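Side-chain contacts in thermoresistant glucokinase (Janibacter sp. HTCC2649, PDB 4EUN), which probably phosphorylates gluconate at the expense of ATP, as a small P-loop kinase of the gluconokinase type: residues T53-A58 / L191-A196; G48-T53 / S103-C108; D82-L87 / R116-E121; A96-G101 / G122-D127. One frame throughout, in Å; residues are numbered along the deposited sequence.

Contact 1: T53-A58 / L191-A196; sequences TGLEFA and LDIAPA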
loop_
_atom_site.group_PDB
_atom_site.type_symbol
_atom_site.label_atom_id
_atom_site.label_comp_id
_atom_site.label_asym_id
_atom_site.label_seq_id
_atom_site.Cartn_x
_atom_site.Cartn_y
_atom_site.Cartn_z
ATOM N N THR A 53 3.317 -14.586 -3.346
ATOM C CA THR A 53 4.634 -14.594 -3.973
ATOM C C THR A 53 5.740 -14.043 -3.084
ATOM O O THR A 53 6.916 -14.250 -3.372
ATOM C CB THR A 53 4.633 -13.742 -5.236
ATOM O OG1 THR A 53 4.171 -12.430 -4.896
ATOM C CG2 THR A 53 3.722 -14.340 -6.288
ATOM N N GLY A 54 5.367 -13.300 -2.046
ATOM C CA GLY A 54 6.345 -12.650 -1.195
ATOM C C GLY A 54 6.869 -11.324 -1.720
ATOM O O GLY A 54 7.791 -10.749 -1.136
ATOM N N LEU A 55 6.292 -10.835 -2.819
ATOM C CA LEU A 55 6.694 -9.542 -3.359
ATOM C C LEU A 55 6.338 -8.434 -2.362
ATOM O O LEU A 55 5.298 -8.506 -1.701
ATOM C CB LEU A 55 5.999 -9.283 -4.697
ATOM C CG LEU A 55 6.694 -9.722 -5.988
ATOM C CD1 LEU A 55 7.277 -11.105 -5.899
ATOM C CD2 LEU A 55 5.700 -9.643 -7.140
ATOM N N GLU A 56 7.190 -7.416 -2.244
ATOM C CA GLU A 56 6.889 -6.307 -1.333
ATOM C C GLU A 56 5.911 -5.361 -1.997
ATOM O O GLU A 56 6.201 -4.829 -3.057
ATOM C CB GLU A 56 8.135 -5.496 -0.984
ATOM C CG GLU A 56 7.787 -4.314 -0.076
ATOM C CD GLU A 56 8.969 -3.461 0.316
ATOM O OE1 GLU A 56 10.112 -3.783 -0.078
ATOM O OE2 GLU A 56 8.739 -2.457 1.036
ATOM N N PHE A 57 4.785 -5.119 -1.336
ATOM C CA PHE A 57 3.758 -4.244 -1.891
ATOM C C PHE A 57 4.002 -2.795 -1.492
ATOM O O PHE A 57 4.301 -2.500 -0.338
ATOM C CB PHE A 57 2.382 -4.706 -1.397
ATOM C CG PHE A 57 1.277 -3.714 -1.638
ATOM C CD1 PHE A 57 0.936 -3.322 -2.926
ATOM C CD2 PHE A 57 0.564 -3.193 -0.573
ATOM C CE1 PHE A 57 -0.079 -2.412 -3.129
ATOM C CE2 PHE A 57 -0.461 -2.294 -0.778
ATOM C CZ PHE A 57 -0.782 -1.904 -2.059
ATOM N N ALA A 58 3.867 -1.886 -2.456
ATOM C CA ALA A 58 3.875 -0.458 -2.149
ATOM C C ALA A 58 2.865 0.266 -3.025
ATOM O O ALA A 58 2.586 -0.143 -4.147
ATOM C CB ALA A 58 5.251 0.135 -2.359
ATOM N N LEU A 191 2.792 -14.158 -14.489
ATOM C CA LEU A 191 4.024 -13.668 -13.875
ATOM C C LEU A 191 5.026 -14.788 -13.627
ATOM O O LEU A 191 6.236 -14.586 -13.738
ATOM C CB LEU A 191 3.716 -12.964 -12.548
ATOM C CG LEU A 191 3.047 -11.595 -12.640
ATOM C CD1 LEU A 191 2.558 -11.152 -11.277
ATOM C CD2 LEU A 191 4.034 -10.588 -13.198
ATOM N N ASP A 192 4.506 -15.962 -13.277
ATOM C CA ASP A 192 5.318 -17.134 -12.968
ATOM C C ASP A 192 6.487 -16.793 -12.046
ATOM O O ASP A 192 7.643 -17.091 -12.348
ATOM C CB ASP A 192 5.817 -17.804 -14.248
ATOM C CG ASP A 192 6.412 -19.173 -13.989
ATOM O OD1 ASP A 192 6.055 -19.795 -12.966
ATOM O OD2 ASP A 192 7.241 -19.621 -14.805
ATOM N N ILE A 193 6.173 -16.146 -10.930
ATOM C CA ILE A 193 7.185 -15.764 -9.958
ATOM C C ILE A 193 7.798 -17.030 -9.396
ATOM O O ILE A 193 7.081 -17.921 -8.946
ATOM C CB ILE A 193 6.579 -14.947 -8.800
ATOM C CG1 ILE A 193 5.841 -13.709 -9.327
ATOM C CG2 ILE A 193 7.661 -14.562 -7.808
ATOM C CD1 ILE A 193 6.747 -12.661 -9.933
ATOM N N ALA A 194 9.122 -17.119 -9.444
ATOM C CA ALA A 194 9.813 -18.303 -8.940
ATOM C C ALA A 194 9.566 -18.412 -7.443
ATOM O O ALA A 194 9.638 -17.410 -6.731
ATOM C CB ALA A 194 11.299 -18.225 -9.238
ATOM N N PRO A 195 9.275 -19.632 -6.961
ATOM C CA PRO A 195 8.945 -19.874 -5.550
ATOM C C PRO A 195 10.043 -19.382 -4.613
ATOM O O PRO A 195 9.767 -18.998 -3.477
ATOM C CB PRO A 195 8.840 -21.404 -5.473
ATOM C CG PRO A 195 9.588 -21.910 -6.673
ATOM C CD PRO A 195 9.330 -20.885 -7.732
ATOM N N ALA A 196 11.277 -19.393 -5.106
ATOM C CA ALA A 196 12.437 -19.000 -4.316
ATOM C C ALA A 196 12.530 -17.489 -4.094
ATOM O O ALA A 196 13.425 -17.015 -3.395
ATOM C CB ALA A 196 13.714 -19.529 -4.960
HETATM O O HOH W 1 7.157 -16.860 -5.162
#

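Contact 2: G48-T53 / S103-C108; sequences GVADET and STIITC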
loop_
_atom_site.group_PDB
_atom_site.type_symbol
_atom_site.label_atom_id
_atom_site.label_comp_id
_atom_site.label_asym_id
_atom_site.label_seq_id
_atom_site.Cartn_x
_atom_site.Cartn_y
_atom_site.Cartn_z
ATOM N N GLY A 48 -3.288 -9.302 -3.538
ATOM C CA GLY A 48 -3.483 -10.721 -3.777
ATOM C C GLY A 48 -2.260 -11.394 -4.377
ATOM O O GLY A 48 -1.926 -12.528 -4.020
ATOM N N VAL A 49 -1.605 -10.706 -5.312
ATOM C CA VAL A 49 -0.374 -11.221 -5.905
ATOM C C VAL A 49 0.753 -11.267 -4.868
ATOM O O VAL A 49 1.483 -12.254 -4.774
ATOM C CB VAL A 49 0.051 -10.394 -7.147
ATOM C CG1 VAL A 49 1.441 -10.806 -7.616
ATOM C CG2 VAL A 49 -0.945 -10.582 -8.277
ATOM N N ALA A 50 0.874 -10.205 -4.079
ATOM C CA ALA A 50 1.925 -10.116 -3.067
ATOM C C ALA A 50 1.824 -11.253 -2.059
ATOM O O ALA A 50 2.840 -11.840 -1.667
ATOM C CB ALA A 50 1.858 -8.768 -2.357
ATOM N N ASP A 51 0.601 -11.557 -1.635
ATOM C CA ASP A 51 0.373 -12.536 -0.572
ATOM C C ASP A 51 0.765 -13.959 -0.958
ATOM O O ASP A 51 1.003 -14.800 -0.086
ATOM C CB ASP A 51 -1.085 -12.485 -0.097
ATOM C CG ASP A 51 -1.236 -11.783 1.239
ATOM O OD1 ASP A 51 -0.547 -10.765 1.463
ATOM O OD2 ASP A 51 -2.032 -12.257 2.076
ATOM N N GLU A 52 0.848 -14.223 -2.257
ATOM C CA GLU A 52 1.172 -15.565 -2.737
ATOM C C GLU A 52 2.601 -15.701 -3.257
ATOM O O GLU A 52 3.054 -16.802 -3.555
ATOM C CB GLU A 52 0.172 -16.002 -3.815
ATOM C CG GLU A 52 -1.248 -16.218 -3.301
ATOM C CD GLU A 52 -1.327 -17.222 -2.151
ATOM O OE1 GLU A 52 -0.462 -18.123 -2.058
ATOM O OE2 GLU A 52 -2.268 -17.111 -1.336
ATOM N N THR A 53 3.317 -14.586 -3.346
ATOM C CA THR A 53 4.634 -14.594 -3.973
ATOM C C THR A 53 5.740 -14.043 -3.084
ATOM O O THR A 53 6.916 -14.250 -3.372
ATOM C CB THR A 53 4.633 -13.742 -5.236
ATOM O OG1 THR A 53 4.171 -12.430 -4.896
ATOM C CG2 THR A 53 3.722 -14.340 -6.288
ATOM N N SER A 103 12.198 -8.327 -4.170
ATOM C CA SER A 103 11.260 -8.229 -5.285
ATOM C C SER A 103 10.054 -7.401 -4.854
ATOM O O SER A 103 9.682 -7.403 -3.675
ATOM C CB SER A 103 10.800 -9.613 -5.717
ATOM O OG SER A 103 11.872 -10.344 -6.292
ATOM N N THR A 104 9.439 -6.700 -5.809
ATOM C CA THR A 104 8.430 -5.692 -5.479
ATOM C C THR A 104 7.199 -5.745 -6.387
ATOM O O THR A 104 7.277 -6.208 -7.526
ATOM C CB THR A 104 9.013 -4.261 -5.584
ATOM O OG1 THR A 104 9.375 -3.991 -6.949
ATOM C CG2 THR A 104 10.255 -4.107 -4.689
ATOM N N ILE A 105 6.073 -5.261 -5.863
ATOM C CA ILE A 105 4.886 -4.989 -6.670
ATOM C C ILE A 105 4.291 -3.668 -6.203
ATOM O O ILE A 105 4.054 -3.459 -5.011
ATOM C CB ILE A 105 3.853 -6.147 -6.624
ATOM C CG1 ILE A 105 2.654 -5.845 -7.524
ATOM C CG2 ILE A 105 3.400 -6.466 -5.179
ATOM C CD1 ILE A 105 1.806 -7.087 -7.802
ATOM N N ILE A 106 4.056 -2.756 -7.144
ATOM C CA ILE A 106 3.511 -1.450 -6.799
ATOM C C ILE A 106 2.255 -1.179 -7.606
ATOM O O ILE A 106 2.123 -1.644 -8.737
ATOM C CB ILE A 106 4.531 -0.309 -7.028
ATOM C CG1 ILE A 106 4.854 -0.137 -8.502
ATOM C CG2 ILE A 106 5.816 -0.564 -6.226
ATOM C CD1 ILE A 106 5.834 0.997 -8.764
ATOM N N THR A 107 1.335 -0.414 -7.024
ATOM C CA THR A 107 0.171 0.051 -7.773
ATOM C C THR A 107 0.440 1.445 -8.300
ATOM O O THR A 107 0.912 2.293 -7.550
ATOM C CB THR A 107 -1.059 0.104 -6.876
ATOM O OG1 THR A 107 -0.729 0.808 -5.672
ATOM C CG2 THR A 107 -1.505 -1.296 -6.500
ATOM N N CYS A 108 0.137 1.674 -9.578
ATOM C CA CYS A 108 0.240 3.000 -10.190
ATOM C C CYS A 108 -1.078 3.390 -10.844
ATOM O O CYS A 108 -1.795 2.532 -11.358
ATOM C CB CYS A 108 1.295 3.013 -11.298
ATOM S SG CYS A 108 2.984 2.862 -10.733
#

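Contact 3: D82-L87 / R116-E121; sequences DRWPWL and RDVLRE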
loop_
_atom_site.group_PDB
_atom_site.type_symbol
_atom_site.label_atom_id
_atom_site.label_comp_id
_atom_site.label_asym_id
_atom_site.label_seq_id
_atom_site.Cartn_x
_atom_site.Cartn_y
_atom_site.Cartn_z
ATOM N N ASP A 82 5.160 17.344 -14.090
ATOM C CA ASP A 82 4.838 17.062 -12.689
ATOM C C ASP A 82 5.230 15.647 -12.329
ATOM O O ASP A 82 5.592 15.363 -11.183
ATOM C CB ASP A 82 3.335 17.214 -12.432
ATOM C CG ASP A 82 2.846 18.634 -12.610
ATOM O OD1 ASP A 82 3.609 19.579 -12.311
ATOM O OD2 ASP A 82 1.690 18.801 -13.057
ATOM N N ARG A 83 5.145 14.755 -13.311
ATOM C CA ARG A 83 5.276 13.327 -13.040
ATOM C C ARG A 83 6.688 12.767 -13.140
ATOM O O ARG A 83 6.962 11.724 -12.538
ATOM C CB ARG A 83 4.342 12.506 -13.941
ATOM C CG ARG A 83 2.858 12.692 -13.641
ATOM C CD ARG A 83 1.999 11.918 -14.623
ATOM N NE ARG A 83 0.565 12.081 -14.365
ATOM C CZ ARG A 83 -0.327 12.482 -15.266
ATOM N NH1 ARG A 83 0.052 12.783 -16.499
ATOM N NH2 ARG A 83 -1.604 12.597 -14.928
ATOM N N TRP A 84 7.576 13.422 -13.889
ATOM C CA TRP A 84 8.924 12.874 -14.074
ATOM C C TRP A 84 9.669 12.585 -12.759
ATOM O O TRP A 84 10.218 11.493 -12.609
ATOM C CB TRP A 84 9.807 13.716 -15.018
ATOM C CG TRP A 84 9.299 13.900 -16.430
ATOM C CD1 TRP A 84 9.172 15.089 -17.095
ATOM C CD2 TRP A 84 8.883 12.880 -17.356
ATOM N NE1 TRP A 84 8.698 14.875 -18.368
ATOM C CE2 TRP A 84 8.511 13.528 -18.553
ATOM C CE3 TRP A 84 8.779 11.486 -17.288
ATOM C CZ2 TRP A 84 8.044 12.831 -19.670
ATOM C CZ3 TRP A 84 8.322 10.798 -18.405
ATOM C CH2 TRP A 84 7.960 11.468 -19.571
ATOM N N PRO A 85 9.700 13.550 -11.806
ATOM C CA PRO A 85 10.441 13.241 -10.572
ATOM C C PRO A 85 9.821 12.085 -9.794
ATOM O O PRO A 85 10.561 11.303 -9.199
ATOM C CB PRO A 85 10.350 14.545 -9.767
ATOM C CG PRO A 85 10.158 15.615 -10.810
ATOM C CD PRO A 85 9.279 14.964 -11.839
ATOM N N TRP A 86 8.496 11.977 -9.823
ATOM C CA TRP A 86 7.771 10.884 -9.183
ATOM C C TRP A 86 8.131 9.532 -9.798
ATOM O O TRP A 86 8.472 8.583 -9.091
ATOM C CB TRP A 86 6.267 11.157 -9.288
ATOM C CG TRP A 86 5.356 10.017 -8.907
ATOM C CD1 TRP A 86 5.243 9.434 -7.676
ATOM C CD2 TRP A 86 4.390 9.370 -9.747
ATOM N NE1 TRP A 86 4.286 8.454 -7.708
ATOM C CE2 TRP A 86 3.744 8.392 -8.965
ATOM C CE3 TRP A 86 4.015 9.519 -11.087
ATOM C CZ2 TRP A 86 2.741 7.566 -9.477
ATOM C CZ3 TRP A 86 3.023 8.698 -11.599
ATOM C CH2 TRP A 86 2.398 7.729 -10.796
ATOM N N LEU A 87 8.071 9.449 -11.119
ATOM C CA LEU A 87 8.450 8.241 -11.835
ATOM C C LEU A 87 9.908 7.852 -11.574
ATOM O O LEU A 87 10.220 6.668 -11.425
ATOM C CB LEU A 87 8.207 8.443 -13.331
ATOM C CG LEU A 87 6.727 8.588 -13.657
ATOM C CD1 LEU A 87 6.579 9.209 -15.028
ATOM C CD2 LEU A 87 6.025 7.236 -13.639
ATOM N N ARG A 116 6.305 4.499 -18.502
ATOM C CA ARG A 116 6.770 3.135 -18.278
ATOM C C ARG A 116 8.240 2.991 -18.655
ATOM O O ARG A 116 8.961 2.234 -18.011
ATOM C CB ARG A 116 5.874 2.119 -19.005
ATOM C CG ARG A 116 4.418 2.207 -18.537
ATOM C CD ARG A 116 3.535 1.079 -19.060
ATOM N NE ARG A 116 3.338 1.093 -20.519
ATOM C CZ ARG A 116 2.304 1.648 -21.142
ATOM N NH1 ARG A 116 1.368 2.295 -20.463
ATOM N NH2 ARG A 116 2.218 1.568 -22.460
ATOM N N ASP A 117 8.686 3.722 -19.679
ATOM C CA ASP A 117 10.115 3.744 -20.027
ATOM C C ASP A 117 10.971 4.205 -18.844
ATOM O O ASP A 117 12.025 3.621 -18.552
ATOM C CB ASP A 117 10.379 4.665 -21.228
ATOM C CG ASP A 117 9.820 4.123 -22.534
ATOM O OD1 ASP A 117 9.578 2.904 -22.641
ATOM O OD2 ASP A 117 9.639 4.928 -23.478
ATOM N N VAL A 118 10.517 5.244 -18.145
ATOM C CA VAL A 118 11.245 5.749 -16.981
ATOM C C VAL A 118 11.290 4.716 -15.848
ATOM O O VAL A 118 12.338 4.497 -15.241
ATOM C CB VAL A 118 10.644 7.073 -16.459
ATOM C CG1 VAL A 118 11.349 7.524 -15.191
ATOM C CG2 VAL A 118 10.730 8.149 -17.530
ATOM N N LEU A 119 10.161 4.062 -15.574
ATOM C CA LEU A 119 10.138 2.990 -14.572
ATOM C C LEU A 119 11.160 1.906 -14.920
ATOM O O LEU A 119 11.850 1.387 -14.038
ATOM C CB LEU A 119 8.735 2.378 -14.468
ATOM C CG LEU A 119 7.641 3.320 -13.957
ATOM C CD1 LEU A 119 6.289 2.623 -13.879
ATOM C CD2 LEU A 119 8.010 3.862 -12.587
ATOM N N ARG A 120 11.280 1.589 -16.208
ATOM C CA ARG A 120 12.202 0.541 -16.650
ATOM C C ARG A 120 13.672 0.949 -16.582
ATOM O O ARG A 120 14.557 0.110 -16.748
ATOM C CB ARG A 120 11.833 0.028 -18.047
ATOM C CG ARG A 120 10.654 -0.953 -18.048
ATOM C CD ARG A 120 10.362 -1.510 -19.444
ATOM N NE ARG A 120 9.857 -0.474 -20.338
ATOM C CZ ARG A 120 8.580 -0.349 -20.698
ATOM N NH1 ARG A 120 7.665 -1.203 -20.256
ATOM N NH2 ARG A 120 8.219 0.636 -21.500
ATOM N N GLU A 121 13.936 2.228 -16.327
ATOM C CA GLU A 121 15.318 2.685 -16.136
ATOM C C GLU A 121 15.884 2.262 -14.784
ATOM O O GLU A 121 17.093 2.331 -14.568
ATOM C CB GLU A 121 15.422 4.210 -16.288
ATOM C CG GLU A 121 15.059 4.742 -17.674
ATOM C CD GLU A 121 15.114 6.262 -17.752
ATOM O OE1 GLU A 121 15.564 6.897 -16.773
ATOM O OE2 GLU A 121 14.701 6.823 -18.790
#

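Contact 4: A96-G101 / G122-D127; sequences ARADAG and GPPSVD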
loop_
_atom_site.group_PDB
_atom_site.type_symbol
_atom_site.label_atom_id
_atom_site.label_comp_id
_atom_site.label_asym_id
_atom_site.label_seq_id
_atom_site.Cartn_x
_atom_site.Cartn_y
_atom_site.Cartn_z
ATOM N N ALA A 96 16.865 0.054 -5.981
ATOM C CA ALA A 96 17.563 -0.147 -4.708
ATOM C C ALA A 96 17.066 -1.412 -4.010
ATOM O O ALA A 96 17.852 -2.108 -3.352
ATOM C CB ALA A 96 17.391 1.058 -3.814
ATOM N N ARG A 97 15.768 -1.697 -4.135
ATOM C CA ARG A 97 15.215 -2.952 -3.621
ATOM C C ARG A 97 15.872 -4.132 -4.341
ATOM O O ARG A 97 16.351 -5.072 -3.702
ATOM C CB ARG A 97 13.688 -3.003 -3.785
ATOM C CG ARG A 97 12.886 -2.033 -2.890
ATOM C CD ARG A 97 13.209 -2.282 -1.457
ATOM N NE ARG A 97 12.180 -1.950 -0.466
ATOM C CZ ARG A 97 12.250 -0.909 0.356
ATOM N NH1 ARG A 97 13.255 -0.049 0.262
ATOM N NH2 ARG A 97 11.327 -0.725 1.279
ATOM N N ALA A 98 15.900 -4.073 -5.673
ATOM C CA ALA A 98 16.559 -5.088 -6.498
ATOM C C ALA A 98 17.988 -5.370 -6.055
ATOM O O ALA A 98 18.416 -6.532 -5.964
ATOM C CB ALA A 98 16.546 -4.652 -7.977
ATOM N N ASP A 99 18.738 -4.305 -5.789
ATOM C CA ASP A 99 20.143 -4.451 -5.425
ATOM C C ASP A 99 20.294 -5.224 -4.125
ATOM O O ASP A 99 21.311 -5.885 -3.907
ATOM C CB ASP A 99 20.811 -3.081 -5.299
ATOM C CG ASP A 99 21.259 -2.530 -6.637
ATOM O OD1 ASP A 99 21.447 -3.331 -7.579
ATOM O OD2 ASP A 99 21.434 -1.298 -6.742
ATOM N N ALA A 100 19.282 -5.146 -3.266
ATOM C CA ALA A 100 19.339 -5.833 -1.975
ATOM C C ALA A 100 18.612 -7.173 -2.034
ATOM O O ALA A 100 18.415 -7.820 -1.005
ATOM C CB ALA A 100 18.743 -4.955 -0.881
ATOM N N GLY A 101 18.185 -7.570 -3.232
ATOM C CA GLY A 101 17.580 -8.874 -3.426
ATOM C C GLY A 101 16.088 -8.923 -3.169
ATOM O O GLY A 101 15.501 -10.012 -3.111
ATOM N N GLY A 122 15.014 1.827 -13.876
ATOM C CA GLY A 122 15.431 1.441 -12.538
ATOM C C GLY A 122 15.930 0.012 -12.418
ATOM O O GLY A 122 17.124 -0.250 -12.572
ATOM N N PRO A 123 15.011 -0.926 -12.137
ATOM C CA PRO A 123 15.363 -2.327 -11.871
ATOM C C PRO A 123 15.622 -3.096 -13.166
ATOM O O PRO A 123 15.355 -2.582 -14.253
ATOM C CB PRO A 123 14.112 -2.857 -11.167
ATOM C CG PRO A 123 12.992 -2.066 -11.801
ATOM C CD PRO A 123 13.557 -0.688 -12.029
ATOM N N PRO A 124 16.141 -4.327 -13.058
ATOM C CA PRO A 124 16.535 -5.031 -14.285
ATOM C C PRO A 124 15.380 -5.413 -15.208
ATOM O O PRO A 124 15.629 -5.699 -16.383
ATOM C CB PRO A 124 17.226 -6.295 -13.753
ATOM C CG PRO A 124 17.679 -5.934 -12.384
ATOM C CD PRO A 124 16.615 -5.021 -11.848
ATOM N N SER A 125 14.151 -5.421 -14.697
ATOM C CA SER A 125 12.978 -5.683 -15.529
ATOM C C SER A 125 11.743 -5.148 -14.824
ATOM O O SER A 125 11.738 -5.006 -13.600
ATOM C CB SER A 125 12.801 -7.181 -15.781
ATOM O OG SER A 125 12.611 -7.876 -14.558
ATOM N N VAL A 126 10.704 -4.833 -15.598
ATOM C CA VAL A 126 9.404 -4.473 -15.034
ATOM C C VAL A 126 8.260 -5.123 -15.815
ATOM O O VAL A 126 8.162 -4.977 -17.040
ATOM C CB VAL A 126 9.171 -2.946 -14.981
ATOM C CG1 VAL A 126 7.876 -2.641 -14.228
ATOM C CG2 VAL A 126 10.326 -2.237 -14.298
ATOM N N ASP A 127 7.400 -5.842 -15.099
ATOM C CA ASP A 127 6.249 -6.497 -15.710
ATOM C C ASP A 127 4.998 -5.746 -15.320
ATOM O O ASP A 127 4.819 -5.400 -14.158
ATOM C CB ASP A 127 6.143 -7.948 -15.230
ATOM C CG ASP A 127 7.363 -8.771 -15.580
ATOM O OD1 ASP A 127 7.738 -8.823 -16.774
ATOM O OD2 ASP A 127 7.952 -9.361 -14.650
#

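Contact 1: T53-A58 / L191-A196
Ile193 lies against Thr53 and Leu55 and supplies the largest share of the buried surface. Its CB already touches Thr53, with CG2 of the threonine 3.9 Å from Ile193 CB. The two branches then divide the work. CG1, beside the backbone N and anti to the carbonyl carbon (chi1 -56°), packs on the same methyl, Thr53 CG2 to Ile193 CG1 being 3.8 Å, and the two side chains cross at about a right angle. The tip, CD1, ends beside the leucine, with 4.2 Å from Ile193 CD1 to Leu55 CD2. CG2, anti to the backbone N, leans over Thr53 CB and meets Leu55 tip to tip, with 4.0 Å from Leu55 CD1 to Ile193 CG2. Thr53 thus offers its methyl to the isoleucine while its hydroxyl turns to Val49 O and takes a weak bond from Leu55 N. A water bridges the backbones, donating to Thr53 O and, at 3.0 Å, to Ala194 O. Gly54 and Asp192, both with positive phi, each turn the chain out of a helix. The contact joins the turn into strand 56-59, outermost of the sheet within this chain, to the loop after helix 180-191 in the parallel alpha/beta fold of P-loop kinases.

Contact 2: G48-T53 / S103-C108
Ile105 sends two branches from strand 104-108 to two neighbouring residues of helix 42-53. Its long branch runs to Val49, where CD1 of Ile105 lies 3.7 Å from Val49 CG1 and also touches Val49 CB; the two side chains cross at about a right angle. Its short branch takes the alanine, Ile105 CG2 standing 4.0 Å from Ala50 CB. With CG1 anti to the backbone N (chi1 -178°), CG2 falls between that N and the carbonyl carbon, and the two methyl ends are spread far enough to reach successive helix positions. All three residues are buried and the contact is wholly apolar.

The next shell holds the helical turn that carries Val49 and Ala50. Thr53 OG1 donates to Val49 O at 2.7 Å, coming from above the carbonyl plane, 39° out of it. Glu52 N reaches the same oxygen from the opposite face at 3.3 Å, so the carbonyl is gripped from two sides. Thr53 N bonds to Ala50 O as well.

Farther out, Val49 also packs on Ala187, Leu188 and Leu191 of helix 180-191, while Ile105 touches Val32 and Val34 of strand 31-35. Strand 104-108 runs between strands 56-59 and 31-35 in the parallel sheet; helices 42-53 and 180-191 pack together on the face bearing Ile105, and helix 80-99 covers the other face through Thr104 and Ile106.

Contact 3: D82-L87 / R116-E121
The indole of Trp84 meets Val118 obliquely at its six-membered ring: Val118 CG2 sits 3.7 Å from Trp84 CZ3 and only slightly farther from CE3, and the two side chains cross at about a right angle. The same indole stacks edge-to-face with Tyr115 of helix 113-119. Three residues on from Asp117 lies a second flat group, the guanidinium of Arg120. One of its faces has Arg116 O above it, offset toward the rim, and at its edge, in plane, lies Asp117 OD1, held in a salt bridge of 2.9 Å from Arg120 NH2. The carboxylate is met on its anti side, 26° out of its plane. Both ends of this bridge have further partners, Arg113 for Asp117 and Glu169 for Arg120.

Trp84 and Val118 belong to helices 80-99 and 113-119, which precede and follow strand 104-108 in the alpha/beta fold, and the other contacts between residues 82-87 and 116-121 are aliphatic. Val118 is the wedge between the helices: with CG1 anti to the backbone N (chi1 176°), one methyl turns to Leu87 and the other to the indole, and Leu87 CB is 3.8 Å from Val118 CG1. Deeper in, Leu119 CD2 touches Leu87 O at 3.8 Å and Leu87 CD2 at 4.1 Å, the two leucine side chains crossing obliquely. Leu119 continues inward to Leu90 and Met94 of helix 80-99 and to Phe128 of strand 127-132.

Contact 4: A96-G101 / G122-D127
Ala98 packs against a pair of prolines, and this small apolar contact is all that joins the two segments directly. Its CB lies 3.9 Å from Pro124 CD, the ring carbon next to the proline nitrogen, and 4.4 Å from Pro123 CB, so one methyl rests at the junction of the two rings. Pro123 is buried and Pro124 exposed, which puts the methyl at the border between interior and solvent. His31 of strand 31-35 touches both Ala98 and Pro123.

Backbone hydrogen bonds shape the helix side. Helix 80-99 ends in a Schellman motif: Gly101, at positive phi, is the C-prime residue, with Gly101 N bonded to Ala98 O at 2.9 Å and Val102 N to Arg97 O. Ala100 N also reaches Arg97 O, at 3.0 Å. The alanine that meets the prolines is therefore part of the turn that closes the helix before strand 104-108, while the prolines lie in the loop leading from helix 113-119 to strand 127-132.

Salt bridges anchor each segment away from the contact itself. Arg97 pairs with Glu56 and also bonds to His64 O of the second subunit. Asp127, at the start of its strand, forms a salt bridge with Arg30 and a hydrogen bond with Ser170.

Contacts 1 and 2 share Thr53, and their centres are about 6 Å apart; neighbouring strands 56-59 and 104-108 join them through backbone bonds. Contacts 3 and 4 both use helix 80-99, on the other face of the sheet, with centres about 14 Å apart. The salt bridge between Glu56 and Arg97 ties contact 1 to contact 4, whereas contacts 1 and 3, about 22 Å apart between centres, do not touch. Along the chain contacts 3 and 4 are nested inside the loop closed by contact 1, and contact 2 crosses the other three. Contact 2 fixes a helix to the sheet, contacts 3 and 4 link helix 80-99 to helix 113-119 and its following loop, and contact 1 joins turns beside the sheet.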